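PDB 4XLT: response regulator receiver protein, which probably accepts a phosphoryl group from a partner histidine kinase and so relays a signal in a two-component pathway. Local coordinates for residues F17-E20 with K21-K25; R33-S37 with A38-I42; L78-A81 with V82-R85; L112-K115 with P116-P120; R123-L126 with K127-F130. One frame throughout, in Å; residues are numbered along the deposited sequence. Where two conformers were deposited one is given.

Contact 1: F17-E20 with K21-K25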
loop_
_atom_site.group_PDB
_atom_site.type_symbol
_atom_site.label_atom_id
_atom_site.label_comp_id
_atom_site.label_asym_id
_atom_site.label_seq_id
_atom_site.Cartn_x
_atom_site.Cartn_y
_atom_site.Cartn_z
ATOM N N PHE A 17 22.132 14.846 -15.939
ATOM C CA PHE A 17 23.372 14.127 -16.209
ATOM C C PHE A 17 24.385 14.273 -15.077
ATOM O O PHE A 17 25.118 13.333 -14.771
ATOM C CB PHE A 17 23.987 14.603 -17.525
ATOM C CG PHE A 17 23.298 14.057 -18.741
ATOM C CD1 PHE A 17 23.686 12.842 -19.282
ATOM C CD2 PHE A 17 22.259 14.751 -19.337
ATOM C CE1 PHE A 17 23.052 12.331 -20.400
ATOM C CE2 PHE A 17 21.621 14.244 -20.456
ATOM C CZ PHE A 17 22.018 13.034 -20.987
ATOM N N THR A 18 24.421 15.451 -14.458
ATOM C CA THR A 18 25.322 15.695 -13.337
ATOM C C THR A 18 25.005 14.769 -12.168
ATOM O O THR A 18 25.902 14.151 -11.594
ATOM C CB THR A 18 25.244 17.155 -12.853
ATOM O OG1 THR A 18 25.660 18.031 -13.910
ATOM C CG2 THR A 18 26.144 17.366 -11.646
ATOM N N GLN A 19 23.724 14.680 -11.828
ATOM C CA GLN A 19 23.271 13.817 -10.744
ATOM C C GLN A 19 23.588 12.359 -11.048
ATOM O O GLN A 19 24.034 11.614 -10.174
ATOM C CB GLN A 19 21.771 13.988 -10.508
ATOM C CG GLN A 19 21.273 13.337 -9.234
ATOM C CD GLN A 19 21.867 13.975 -7.995
ATOM O OE1 GLN A 19 22.785 13.430 -7.380
ATOM N NE2 GLN A 19 21.348 15.139 -7.623
ATOM N N GLU A 20 23.355 11.966 -12.297
ATOM C CA GLU A 20 23.644 10.608 -12.748
ATOM C C GLU A 20 25.117 10.286 -12.545
ATOM O O GLU A 20 25.471 9.203 -12.082
ATOM C CB GLU A 20 23.269 10.436 -14.222
ATOM C CG GLU A 20 23.673 9.092 -14.813
ATOM C CD GLU A 20 23.371 8.988 -16.299
ATOM O OE1 GLU A 20 23.187 10.039 -16.948
ATOM O OE2 GLU A 20 23.318 7.853 -16.818
ATOM N N LYS A 21 25.962 11.251 -12.891
ATOM C CA LYS A 21 27.407 11.129 -12.750
ATOM C C LYS A 21 27.814 10.877 -11.300
ATOM O O LYS A 21 28.601 9.974 -11.020
ATOM C CB LYS A 21 28.089 12.394 -13.277
ATOM C CG LYS A 21 29.605 12.355 -13.282
ATOM C CD LYS A 21 30.175 13.741 -13.556
ATOM C CE LYS A 21 29.538 14.370 -14.789
ATOM N NZ LYS A 21 29.987 15.774 -15.005
ATOM N N LEU A 22 27.267 11.671 -10.384
ATOM C CA LEU A 22 27.615 11.567 -8.968
ATOM C C LEU A 22 27.188 10.231 -8.362
ATOM O O LEU A 22 27.939 9.621 -7.602
ATOM C CB LEU A 22 26.990 12.719 -8.178
ATOM C CG LEU A 22 27.380 14.138 -8.607
ATOM C CD1 LEU A 22 26.836 15.166 -7.625
ATOM C CD2 LEU A 22 28.888 14.275 -8.754
ATOM N N LEU A 23 25.981 9.783 -8.698
ATOM C CA LEU A 23 25.469 8.513 -8.192
ATOM C C LEU A 23 26.312 7.337 -8.677
ATOM O O LEU A 23 26.554 6.384 -7.934
ATOM C CB LEU A 23 24.007 8.320 -8.607
ATOM C CG LEU A 23 22.993 9.209 -7.888
ATOM C CD1 LEU A 23 21.594 9.005 -8.448
ATOM C CD2 LEU A 23 23.018 8.938 -6.391
ATOM N N LEU A 24 26.758 7.408 -9.927
ATOM C CA LEU A 24 27.633 6.383 -10.480
ATOM C C LEU A 24 29.027 6.474 -9.873
ATOM O O LEU A 24 29.703 5.461 -9.701
ATOM C CB LEU A 24 27.717 6.505 -12.003
ATOM C CG LEU A 24 26.471 6.087 -12.783
ATOM C CD1 LEU A 24 26.698 6.265 -14.275
ATOM C CD2 LEU A 24 26.103 4.648 -12.460
ATOM N N LYS A 25 29.448 7.695 -9.546
ATOM C CA LYS A 25 30.772 7.933 -8.978
ATOM C C LYS A 25 30.920 7.259 -7.619
ATOM O O LYS A 25 32.010 6.825 -7.246
ATOM C CB LYS A 25 31.042 9.433 -8.852
#

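Contact 2: R33-S37 with A38-I42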
loop_
_atom_site.group_PDB
_atom_site.type_symbol
_atom_site.label_atom_id
_atom_site.label_comp_id
_atom_site.label_asym_id
_atom_site.label_seq_id
_atom_site.Cartn_x
_atom_site.Cartn_y
_atom_site.Cartn_z
ATOM N N ARG A 33 18.817 5.234 -14.415
ATOM C CA ARG A 33 17.951 5.564 -15.535
ATOM C C ARG A 33 17.556 7.035 -15.432
ATOM O O ARG A 33 17.186 7.505 -14.358
ATOM C CB ARG A 33 16.719 4.659 -15.535
ATOM C CG ARG A 33 16.136 4.380 -16.904
ATOM C CD ARG A 33 14.943 3.446 -16.801
ATOM N NE ARG A 33 15.292 2.167 -16.190
ATOM C CZ ARG A 33 15.640 1.082 -16.875
ATOM N NH1 ARG A 33 15.687 1.117 -18.202
ATOM N NH2 ARG A 33 15.940 -0.040 -16.234
ATOM N N THR A 34 17.648 7.769 -16.537
ATOM C CA THR A 34 17.362 9.203 -16.511
ATOM C C THR A 34 16.197 9.591 -17.414
ATOM O O THR A 34 16.109 9.148 -18.559
ATOM C CB THR A 34 18.595 10.034 -16.927
ATOM O OG1 THR A 34 19.047 9.612 -18.219
ATOM C CG2 THR A 34 19.722 9.866 -15.917
ATOM N N PHE A 35 15.309 10.432 -16.894
ATOM C CA PHE A 35 14.169 10.904 -17.667
ATOM C C PHE A 35 14.065 12.423 -17.641
ATOM O O PHE A 35 14.161 13.048 -16.584
ATOM C CB PHE A 35 12.869 10.285 -17.151
ATOM C CG PHE A 35 12.808 8.795 -17.309
ATOM C CD1 PHE A 35 12.493 8.228 -18.534
ATOM C CD2 PHE A 35 13.061 7.962 -16.231
ATOM C CE1 PHE A 35 12.436 6.856 -18.682
ATOM C CE2 PHE A 35 13.003 6.588 -16.370
ATOM C CZ PHE A 35 12.691 6.035 -17.597
ATOM N N ASN A 36 13.858 13.002 -18.817
ATOM C CA ASN A 36 13.779 14.445 -18.977
ATOM C C ASN A 36 12.339 14.940 -18.859
ATOM O O ASN A 36 12.084 16.145 -18.828
ATOM C CB ASN A 36 14.375 14.853 -20.326
ATOM C CG ASN A 36 14.684 16.333 -20.408
ATOM O OD1 ASN A 36 14.783 17.014 -19.387
ATOM N ND2 ASN A 36 14.844 16.839 -21.627
ATOM N N SER A 37 11.400 14.000 -18.794
ATOM C CA SER A 37 9.982 14.334 -18.700
ATOM C C SER A 37 9.221 13.349 -17.817
ATOM O O SER A 37 9.525 12.155 -17.790
ATOM C CB SER A 37 9.351 14.374 -20.091
ATOM O OG SER A 37 9.455 13.113 -20.725
ATOM N N ALA A 38 8.226 13.866 -17.103
ATOM C CA ALA A 38 7.379 13.050 -16.243
ATOM C C ALA A 38 6.639 11.979 -17.036
ATOM O O ALA A 38 6.467 10.857 -16.563
ATOM C CB ALA A 38 6.387 13.932 -15.492
ATOM N N GLN A 39 6.201 12.333 -18.240
ATOM C CA GLN A 39 5.478 11.402 -19.100
ATOM C C GLN A 39 6.313 10.160 -19.397
ATOM O O GLN A 39 5.856 9.033 -19.199
ATOM C CB GLN A 39 5.068 12.088 -20.405
ATOM C CG GLN A 39 4.449 11.152 -21.442
ATOM C CD GLN A 39 3.121 10.563 -20.994
ATOM O OE1 GLN A 39 2.416 11.141 -20.166
ATOM N NE2 GLN A 39 2.775 9.403 -21.543
ATOM N N ALA A 40 7.539 10.376 -19.865
ATOM C CA ALA A 40 8.449 9.280 -20.179
ATOM C C ALA A 40 8.788 8.463 -18.933
ATOM O O ALA A 40 8.949 7.247 -19.003
ATOM C CB ALA A 40 9.716 9.817 -20.823
ATOM N N ALA A 41 8.900 9.141 -17.796
ATOM C CA ALA A 41 9.127 8.467 -16.524
ATOM C C ALA A 41 7.924 7.600 -16.148
ATOM O O ALA A 41 8.075 6.442 -15.755
ATOM C CB ALA A 41 9.413 9.484 -15.432
ATOM N N ILE A 42 6.730 8.169 -16.274
ATOM C CA ILE A 42 5.505 7.443 -15.960
ATOM C C ILE A 42 5.314 6.261 -16.910
ATOM O O ILE A 42 4.951 5.164 -16.479
ATOM C CB ILE A 42 4.271 8.367 -16.021
ATOM C CG1 ILE A 42 4.278 9.340 -14.840
ATOM C CG2 ILE A 42 2.987 7.559 -15.984
ATOM C CD1 ILE A 42 4.227 8.654 -13.484
#

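Contact 3: L78-A81 with V82-R85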
loop_
_atom_site.group_PDB
_atom_site.type_symbol
_atom_site.label_atom_id
_atom_site.label_comp_id
_atom_site.label_asym_id
_atom_site.label_seq_id
_atom_site.Cartn_x
_atom_site.Cartn_y
_atom_site.Cartn_z
ATOM N N LEU A 78 -0.279 3.980 -10.310
ATOM C CA LEU A 78 0.443 2.720 -10.465
ATOM C C LEU A 78 -0.059 1.688 -9.457
ATOM O O LEU A 78 -0.539 2.055 -8.385
ATOM C CB LEU A 78 1.946 2.938 -10.292
ATOM C CG LEU A 78 2.609 3.828 -11.342
ATOM C CD1 LEU A 78 4.036 4.163 -10.934
ATOM C CD2 LEU A 78 2.574 3.153 -12.707
ATOM N N PRO A 79 0.037 0.394 -9.803
ATOM C CA PRO A 79 -0.393 -0.657 -8.875
ATOM C C PRO A 79 0.408 -0.607 -7.584
ATOM O O PRO A 79 1.595 -0.296 -7.621
ATOM C CB PRO A 79 -0.111 -1.950 -9.648
ATOM C CG PRO A 79 -0.094 -1.538 -11.087
ATOM C CD PRO A 79 0.487 -0.158 -11.093
ATOM N N GLU A 80 -0.235 -0.898 -6.458
ATOM C CA GLU A 80 0.425 -0.818 -5.162
ATOM C C GLU A 80 1.609 -1.782 -5.071
ATOM O O GLU A 80 2.585 -1.517 -4.367
ATOM C CB GLU A 80 -0.587 -1.089 -4.042
ATOM C CG GLU A 80 -1.666 -0.014 -3.939
ATOM C CD GLU A 80 -2.747 -0.326 -2.916
ATOM O OE1 GLU A 80 -2.872 -1.498 -2.497
ATOM O OE2 GLU A 80 -3.480 0.609 -2.532
ATOM N N ALA A 81 1.529 -2.887 -5.801
ATOM C CA ALA A 81 2.577 -3.898 -5.776
ATOM C C ALA A 81 3.897 -3.391 -6.358
ATOM O O ALA A 81 4.966 -3.871 -5.979
ATOM C CB ALA A 81 2.122 -5.140 -6.517
ATOM N N VAL A 82 3.837 -2.428 -7.272
ATOM C CA VAL A 82 5.067 -1.886 -7.836
ATOM C C VAL A 82 5.543 -0.685 -7.010
ATOM O O VAL A 82 6.744 -0.450 -6.884
ATOM C CB VAL A 82 4.903 -1.501 -9.334
ATOM C CG1 VAL A 82 4.094 -0.230 -9.504
ATOM C CG2 VAL A 82 6.263 -1.346 -9.994
ATOM N N ARG A 83 4.602 0.045 -6.419
ATOM C CA ARG A 83 4.937 1.177 -5.558
ATOM C C ARG A 83 5.647 0.718 -4.291
ATOM O O ARG A 83 6.448 1.454 -3.720
ATOM C CB ARG A 83 3.679 1.971 -5.196
ATOM C CG ARG A 83 3.378 3.109 -6.161
ATOM C CD ARG A 83 1.889 3.376 -6.275
ATOM N NE ARG A 83 1.231 3.408 -4.974
ATOM C CZ ARG A 83 -0.079 3.266 -4.803
ATOM N NH1 ARG A 83 -0.869 3.078 -5.854
ATOM N NH2 ARG A 83 -0.602 3.305 -3.585
ATOM N N ALA A 84 5.356 -0.507 -3.863
ATOM C CA ALA A 84 5.962 -1.065 -2.659
ATOM C C ALA A 84 7.448 -1.363 -2.861
ATOM O O ALA A 84 8.192 -1.526 -1.893
ATOM C CB ALA A 84 5.219 -2.326 -2.231
ATOM N N ARG A 85 7.870 -1.432 -4.120
ATOM C CA ARG A 85 9.261 -1.719 -4.462
ATOM C C ARG A 85 10.037 -0.430 -4.689
ATOM O O ARG A 85 11.213 -0.455 -5.058
ATOM C CB ARG A 85 9.339 -2.596 -5.716
ATOM C CG ARG A 85 8.489 -3.857 -5.669
ATOM C CD ARG A 85 9.313 -5.086 -5.316
ATOM N NE ARG A 85 9.954 -4.962 -4.011
ATOM C CZ ARG A 85 11.259 -4.796 -3.832
ATOM N NH1 ARG A 85 11.751 -4.691 -2.605
ATOM N NH2 ARG A 85 12.074 -4.742 -4.877
HETATM O O HOH W 1 -3.952 2.968 -4.067
#

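Contact 4: L112-K115 with P116-P120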
loop_
_atom_site.group_PDB
_atom_site.type_symbol
_atom_site.label_atom_id
_atom_site.label_comp_id
_atom_site.label_asym_id
_atom_site.label_seq_id
_atom_site.Cartn_x
_atom_site.Cartn_y
_atom_site.Cartn_z
ATOM N N LEU A 112 11.836 15.496 1.219
ATOM C CA LEU A 112 12.366 16.491 0.303
ATOM C C LEU A 112 13.863 16.674 0.533
ATOM O O LEU A 112 14.291 17.045 1.624
ATOM C CB LEU A 112 11.624 17.815 0.477
ATOM C CG LEU A 112 12.171 19.033 -0.265
ATOM C CD1 LEU A 112 12.314 18.749 -1.752
ATOM C CD2 LEU A 112 11.264 20.229 -0.026
ATOM N N LEU A 113 14.655 16.401 -0.500
ATOM C CA LEU A 113 16.106 16.536 -0.416
ATOM C C LEU A 113 16.585 17.783 -1.153
ATOM O O LEU A 113 16.045 18.137 -2.200
ATOM C CB LEU A 113 16.785 15.292 -0.983
ATOM C CG LEU A 113 16.266 13.984 -0.387
ATOM C CD1 LEU A 113 16.868 12.775 -1.089
ATOM C CD2 LEU A 113 16.545 13.943 1.108
ATOM N N PRO A 114 17.603 18.460 -0.604
ATOM C CA PRO A 114 18.127 19.675 -1.235
ATOM C C PRO A 114 19.089 19.383 -2.387
ATOM O O PRO A 114 19.700 18.313 -2.426
ATOM C CB PRO A 114 18.855 20.371 -0.084
ATOM C CG PRO A 114 19.321 19.246 0.779
ATOM C CD PRO A 114 18.266 18.172 0.681
ATOM N N LYS A 115 19.203 20.327 -3.317
ATOM C CA LYS A 115 20.211 20.264 -4.373
ATOM C C LYS A 115 21.422 21.113 -3.995
ATOM O O LYS A 115 21.268 22.213 -3.466
ATOM C CB LYS A 115 19.642 20.742 -5.708
ATOM C CG LYS A 115 18.781 19.730 -6.441
ATOM C CD LYS A 115 18.428 20.257 -7.823
ATOM C CE LYS A 115 17.667 19.237 -8.648
ATOM N NZ LYS A 115 17.425 19.752 -10.025
ATOM N N PRO A 116 22.636 20.607 -4.269
ATOM C CA PRO A 116 22.896 19.304 -4.890
ATOM C C PRO A 116 22.724 18.151 -3.907
ATOM O O PRO A 116 22.725 18.369 -2.696
ATOM C CB PRO A 116 24.352 19.422 -5.340
ATOM C CG PRO A 116 24.961 20.341 -4.338
ATOM C CD PRO A 116 23.885 21.340 -3.990
ATOM N N LEU A 117 22.575 16.942 -4.430
ATOM C CA LEU A 117 22.331 15.769 -3.600
ATOM C C LEU A 117 23.527 15.421 -2.715
ATOM O O LEU A 117 24.654 15.302 -3.199
ATOM C CB LEU A 117 21.978 14.575 -4.482
ATOM C CG LEU A 117 21.391 13.358 -3.777
ATOM C CD1 LEU A 117 20.082 13.734 -3.108
ATOM C CD2 LEU A 117 21.186 12.232 -4.773
ATOM N N GLU A 118 23.278 15.265 -1.419
ATOM C CA GLU A 118 24.316 14.814 -0.497
ATOM C C GLU A 118 24.321 13.293 -0.422
ATOM O O GLU A 118 23.461 12.692 0.223
ATOM C CB GLU A 118 24.121 15.412 0.900
ATOM C CG GLU A 118 24.487 16.886 1.022
ATOM C CD GLU A 118 23.371 17.809 0.574
ATOM O OE1 GLU A 118 22.218 17.341 0.458
ATOM O OE2 GLU A 118 23.648 19.006 0.341
ATOM N N ILE A 119 25.291 12.680 -1.090
ATOM C CA ILE A 119 25.394 11.224 -1.147
ATOM C C ILE A 119 25.452 10.547 0.233
ATOM O O ILE A 119 24.746 9.560 0.450
ATOM C CB ILE A 119 26.623 10.791 -1.979
ATOM C CG1 ILE A 119 26.539 11.383 -3.388
ATOM C CG2 ILE A 119 26.722 9.273 -2.043
ATOM C CD1 ILE A 119 27.722 11.046 -4.270
ATOM N N PRO A 120 26.275 11.061 1.172
ATOM C CA PRO A 120 26.254 10.374 2.472
ATOM C C PRO A 120 24.908 10.500 3.184
ATOM O O PRO A 120 24.510 9.591 3.914
ATOM C CB PRO A 120 27.362 11.083 3.264
ATOM C CG PRO A 120 27.515 12.409 2.610
ATOM C CD PRO A 120 27.257 12.163 1.156
#

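Contact 5: R123-L126 with K127-F130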
loop_
_atom_site.group_PDB
_atom_site.type_symbol
_atom_site.label_atom_id
_atom_site.label_comp_id
_atom_site.label_asym_id
_atom_site.label_seq_id
_atom_site.Cartn_x
_atom_site.Cartn_y
_atom_site.Cartn_z
ATOM N N ARG A 123 22.626 7.896 1.356
ATOM C CA ARG A 123 23.056 6.534 1.659
ATOM C C ARG A 123 22.569 6.086 3.037
ATOM O O ARG A 123 22.152 4.940 3.219
ATOM C CB ARG A 123 24.582 6.429 1.571
ATOM C CG ARG A 123 25.172 5.176 2.207
ATOM C CD ARG A 123 26.232 4.547 1.314
ATOM N NE ARG A 123 27.148 5.541 0.760
ATOM C CZ ARG A 123 27.977 5.308 -0.252
ATOM N NH1 ARG A 123 28.007 4.114 -0.826
ATOM N NH2 ARG A 123 28.775 6.271 -0.695
ATOM N N GLU A 124 22.616 6.996 4.003
ATOM C CA GLU A 124 22.124 6.693 5.338
ATOM C C GLU A 124 20.608 6.556 5.308
ATOM O O GLU A 124 20.033 5.680 5.955
ATOM C CB GLU A 124 22.547 7.776 6.333
ATOM C CG GLU A 124 22.466 7.346 7.791
ATOM C CD GLU A 124 23.432 6.222 8.129
ATOM O OE1 GLU A 124 24.443 6.062 7.411
ATOM O OE2 GLU A 124 23.180 5.494 9.114
ATOM N N LEU A 125 19.970 7.426 4.534
ATOM C CA LEU A 125 18.521 7.433 4.406
ATOM C C LEU A 125 18.012 6.161 3.723
ATOM O O LEU A 125 16.887 5.726 3.966
ATOM C CB LEU A 125 18.072 8.673 3.633
ATOM C CG LEU A 125 16.620 9.121 3.791
ATOM C CD1 LEU A 125 16.232 9.177 5.260
ATOM C CD2 LEU A 125 16.422 10.479 3.137
ATOM N N LEU A 126 18.845 5.562 2.877
ATOM C CA LEU A 126 18.474 4.320 2.206
ATOM C C LEU A 126 18.460 3.139 3.174
ATOM O O LEU A 126 17.747 2.159 2.952
ATOM C CB LEU A 126 19.422 4.027 1.044
ATOM C CG LEU A 126 19.370 4.993 -0.139
ATOM C CD1 LEU A 126 20.307 4.530 -1.242
ATOM C CD2 LEU A 126 17.950 5.144 -0.654
ATOM N N LYS A 127 19.254 3.232 4.238
ATOM C CA LYS A 127 19.267 2.200 5.271
ATOM C C LYS A 127 17.906 2.117 5.951
ATOM O O LYS A 127 17.450 1.036 6.324
ATOM C CB LYS A 127 20.354 2.476 6.315
ATOM C CG LYS A 127 21.786 2.399 5.801
ATOM C CD LYS A 127 22.779 2.445 6.962
ATOM C CE LYS A 127 24.225 2.461 6.484
ATOM N NZ LYS A 127 24.589 3.742 5.816
ATOM N N ARG A 128 17.265 3.271 6.106
ATOM C CA ARG A 128 15.960 3.352 6.751
ATOM C C ARG A 128 14.844 2.764 5.890
ATOM O O ARG A 128 13.954 2.080 6.397
ATOM C CB ARG A 128 15.626 4.807 7.098
ATOM C CG ARG A 128 16.279 5.321 8.373
ATOM C CD ARG A 128 15.934 6.786 8.629
ATOM N NE ARG A 128 14.497 7.047 8.535
ATOM C CZ ARG A 128 13.940 8.244 8.710
ATOM N NH1 ARG A 128 14.700 9.294 8.994
ATOM N NH2 ARG A 128 12.625 8.396 8.603
ATOM N N TRP A 129 14.899 3.022 4.588
ATOM C CA TRP A 129 13.762 2.727 3.723
ATOM C C TRP A 129 13.948 1.479 2.867
ATOM O O TRP A 129 12.976 0.918 2.362
ATOM C CB TRP A 129 13.466 3.941 2.847
ATOM C CG TRP A 129 13.075 5.110 3.676
ATOM C CD1 TRP A 129 13.845 6.187 3.991
ATOM C CD2 TRP A 129 11.824 5.298 4.346
ATOM N NE1 TRP A 129 13.145 7.048 4.798
ATOM C CE2 TRP A 129 11.900 6.524 5.032
ATOM C CE3 TRP A 129 10.642 4.553 4.420
ATOM C CZ2 TRP A 129 10.838 7.025 5.786
ATOM C CZ3 TRP A 129 9.587 5.051 5.170
ATOM C CH2 TRP A 129 9.693 6.275 5.842
ATOM N N PHE A 130 15.194 1.045 2.716
ATOM C CA PHE A 130 15.489 -0.246 2.104
ATOM C C PHE A 130 16.391 -1.052 3.035
ATOM O O PHE A 130 17.592 -1.169 2.790
ATOM C CB PHE A 130 16.147 -0.069 0.736
ATOM C CG PHE A 130 15.171 0.167 -0.383
ATOM C CD1 PHE A 130 13.986 -0.549 -0.449
ATOM C CD2 PHE A 130 15.437 1.107 -1.368
ATOM C CE1 PHE A 130 13.086 -0.335 -1.481
ATOM C CE2 PHE A 130 14.542 1.326 -2.401
ATOM C CZ PHE A 130 13.366 0.603 -2.458
#

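Contact 1: F17-E20 with K21-K25
Lys21 N gives its hydrogen to Phe17 O at 2.9 Å, the first of four successive i to i+4 bonds that carry the helix from 17-20 into 21-25. Thr18 O, Gln19 O and Glu20 O take Leu22 N, Leu23 N and Leu24 N in turn. The leucine side chains share a pose, CG lying opposite the carbonyl carbon and next to the backbone N (chi1 -59° in Leu22). Each therefore lays its branch point against the carbonyl one turn back: Leu22 CG is 3.3 Å from Thr18 O, Leu23 CG is 3.5 Å from Gln19 O, and Leu24 CG is 3.3 Å from Glu20 O.

Glu20 differs, with CG anti to the backbone N (chi1 174°), and the rest of its chain is extended. It runs alongside Leu24 in the same direction, with Glu20 CG 4.2 Å from Leu24 CD1, and its side chain also touches Val32 and Thr34 of strand 31-35. The Thr18 hydroxyl turns back along the helix to hydrogen-bond Phe14 O. On the inner side Leu23 packs on Phe6 and Ile8 of strand 4-9 and on Leu117, while Phe17 and Lys21 lie on the exposed side. The helix is thus amphipathic, the connecting helix of the beta-alpha-beta unit made by strand 4-9, helix 13-25 and strand 31-35, the first crossover of the CheY-like receiver fold.

Contact 2: R33-S37 with A38-I42
Two first torsions fold Phe35 and Ser37 onto the helix that follows: Phe35 holds CG beside its backbone N and opposite the carbonyl carbon (chi1 -64°), while Ser37 tucks OG between its own backbone N and carbonyl carbon (chi1 61°). The Phe35 ring thereby comes to lie with one face on the backbone of Ala41, whose CA stands 3.9 Å from the ring centroid in a CH-pi contact. The methyls of Ala40 and Ala41 add to this: Ala40 CB is 3.9 Å from Phe35 CD1, and Ala41 CB lies equally far from Phe35 CG.

Ser37 is the N-cap of helix 38-46. Its OG accepts a weak hydrogen bond from Ala40 N at 3.4 Å, and the same oxygen lies 3.3 Å from Ala40 CB. The Ser37 carbonyl oxygen takes Ala41 N at 3.1 Å, starting the regular helical pattern. Behind the segment, Phe35 rests on Ile7 and meets the ring of His44, and Ala38 and Ala41 pack on Phe71 of helix 68-75.

Serine capping and the Phe35 ring thus act on neighbouring parts of the first turn: OG offers Ala40 N a weak capping bond, and the small alanines let the ring approach the helix backbone closely.

Contact 3: L78-A81 with V82-R85
The guanidinium of Arg83 folds back over the start of its own helical turn, NH1 giving a 2.7 Å hydrogen bond to Leu78 O nearly along the axis of that carbonyl. Bends at both chi2 (149°) and chi3 (46°) curl the chain to this position, and its CD passes 4.0 Å from Leu78 CB on the way. Glu80 crosses the Arg83 side chain obliquely, its CG over one face of the guanidinium, 3.5 Å from Arg83 NH2, and the carboxylate plane stands almost perpendicular to the guanidinium plane (87°). The two charges do not pair directly within the chain. A water in the guanidinium plane links them, donating to Glu80 OE2 at 2.9 Å and accepting a weak bond from Arg83 NH2.

Pro79 is the N-cap of a short helical turn that follows helix 68-75 in the receiver fold and leads into strand 86-92. Its carbonyl oxygen takes two N-H groups, Arg83 N in the carbonyl plane and Val82 N from above it. Val82 places CG1 between its backbone N and carbonyl carbon, where the methyl presses on Pro79 O at 3.1 Å and touches both Leu78 CB and Pro79 CD.

Both charges find their mates in other chains: Arg83 of the second subunit forms a salt bridge with Glu80 OE2, and Glu80 of the third subunit one with Arg83 NH2. A leucine in place of Arg83 would probably leave Leu78 O without this donor and the Glu80 of the third subunit without its charged mate. Arg85 NH1 forms a salt bridge with Asp54, while Arg85 CG lies 3.5 Å from Ala81 O.

Contact 4: L112-K115 with P116-P120
The carboxylate of Glu118 meets the ring of Pro114 through one oxygen, OE1 lying 3.5 Å from CG and 4.0 Å from CD of that proline, with the two side chains crossing at about a right angle. A bend at chi2 (83°) turns the Glu118 chain back over the turn to reach it. The other flat group is the cis peptide between Lys115 and Pro116, which sets Pro116 CD on the same side as Lys115 O and draws the CA atoms of the two residues to 2.9 Å. With the chain turned so sharply, the carbonyl oxygens of Pro114 and Pro116 come within 3.0 Å of each other, both acceptors, and no hydrogen bond joins the two segments.

Apolar contact closes the turn on its inner side, where Leu113 CD1 and Leu117 CD1 meet at 3.9 Å as the two side chains cross. Leu117 has CG anti to its backbone N (chi1 -167°), and this carries the methyl back toward the strand.

The Lys115 chain is extended beyond CG, and its NZ makes salt bridges with Asp10, Asp15 and Asp60. This lysine followed by a cis proline is a hallmark of receiver domains; Asp60 is the predicted phosphorylation site, not modified here. The turn joins strand 109-114, an outer strand of the sheet, to helix 119-129, with Glu118 at the N-cap. Leu113 packs on Phe89 and Ile91 of strand 86-92 and on Leu121, Leu122 and Leu125 of helix 119-129, and Leu117 packs on Leu122 and on Gln19 of helix 13-25.

Contact 5: R123-L126 with K127-F130
Electrostatics come first along the helix: Lys127 NZ makes a salt bridge with Glu124 OE1 at 2.8 Å, approaching from above the carboxylate plane. The bend at chi4 (69°) of Lys127, on an otherwise extended chain, turns the ammonium toward that oxygen.

Among the backbone bonds, Leu126 O receives Phe130 N at 2.8 Å and a weak bond from Trp129 N, while Leu125 O takes only weak bonds, from Arg128 N and Trp129 N. Helical geometry is lost at Phe130. A polar atom also meets the indole edge: Leu125 O lies near the ring plane, 3.1 Å from Trp129 CD1.

Apolar contact gathers round the Leu125 side chain. Its CD1 meets the edge of the Trp129 indole in the ring plane, 3.8 Å from NE1, and the same methyl covers one face of the Arg128 guanidinium, 4.0 Å from NH1. An alanine at Trp129 would probably open a gap beside Leu125 and take away the packing on Ile110 and on Gln48 of the third subunit.

The chemistry is two-sided: the salt bridge stays on the exposed face, while Leu125, Leu126 and Phe130 pack on the sheet, and Trp129 both on the sheet and on the third subunit.

How the contacts relate
From the N terminus the five contacts run in series, each a local turn or helix segment; none nests in or crosses another. Contact 1 lies in helix 13-25 and touches contact 2 through Glu20 and Thr34, before the chain turns from strand 31-35 into its helix. Contact 3 precedes strand 86-92, about 26 Å from contact 1 centre to centre. Contact 4 closes the turn after strand 109-114 and returns to contact 1, Leu117 meeting Gln19 and Leu23. Contact 5 lies further along helix 119-129, which contact 4 opens, the two joined by Leu113 and Leu125; its Phe130 reaches Arg85 of contact 3, tying the end of the C-terminal helix to the loop before strand 86-92.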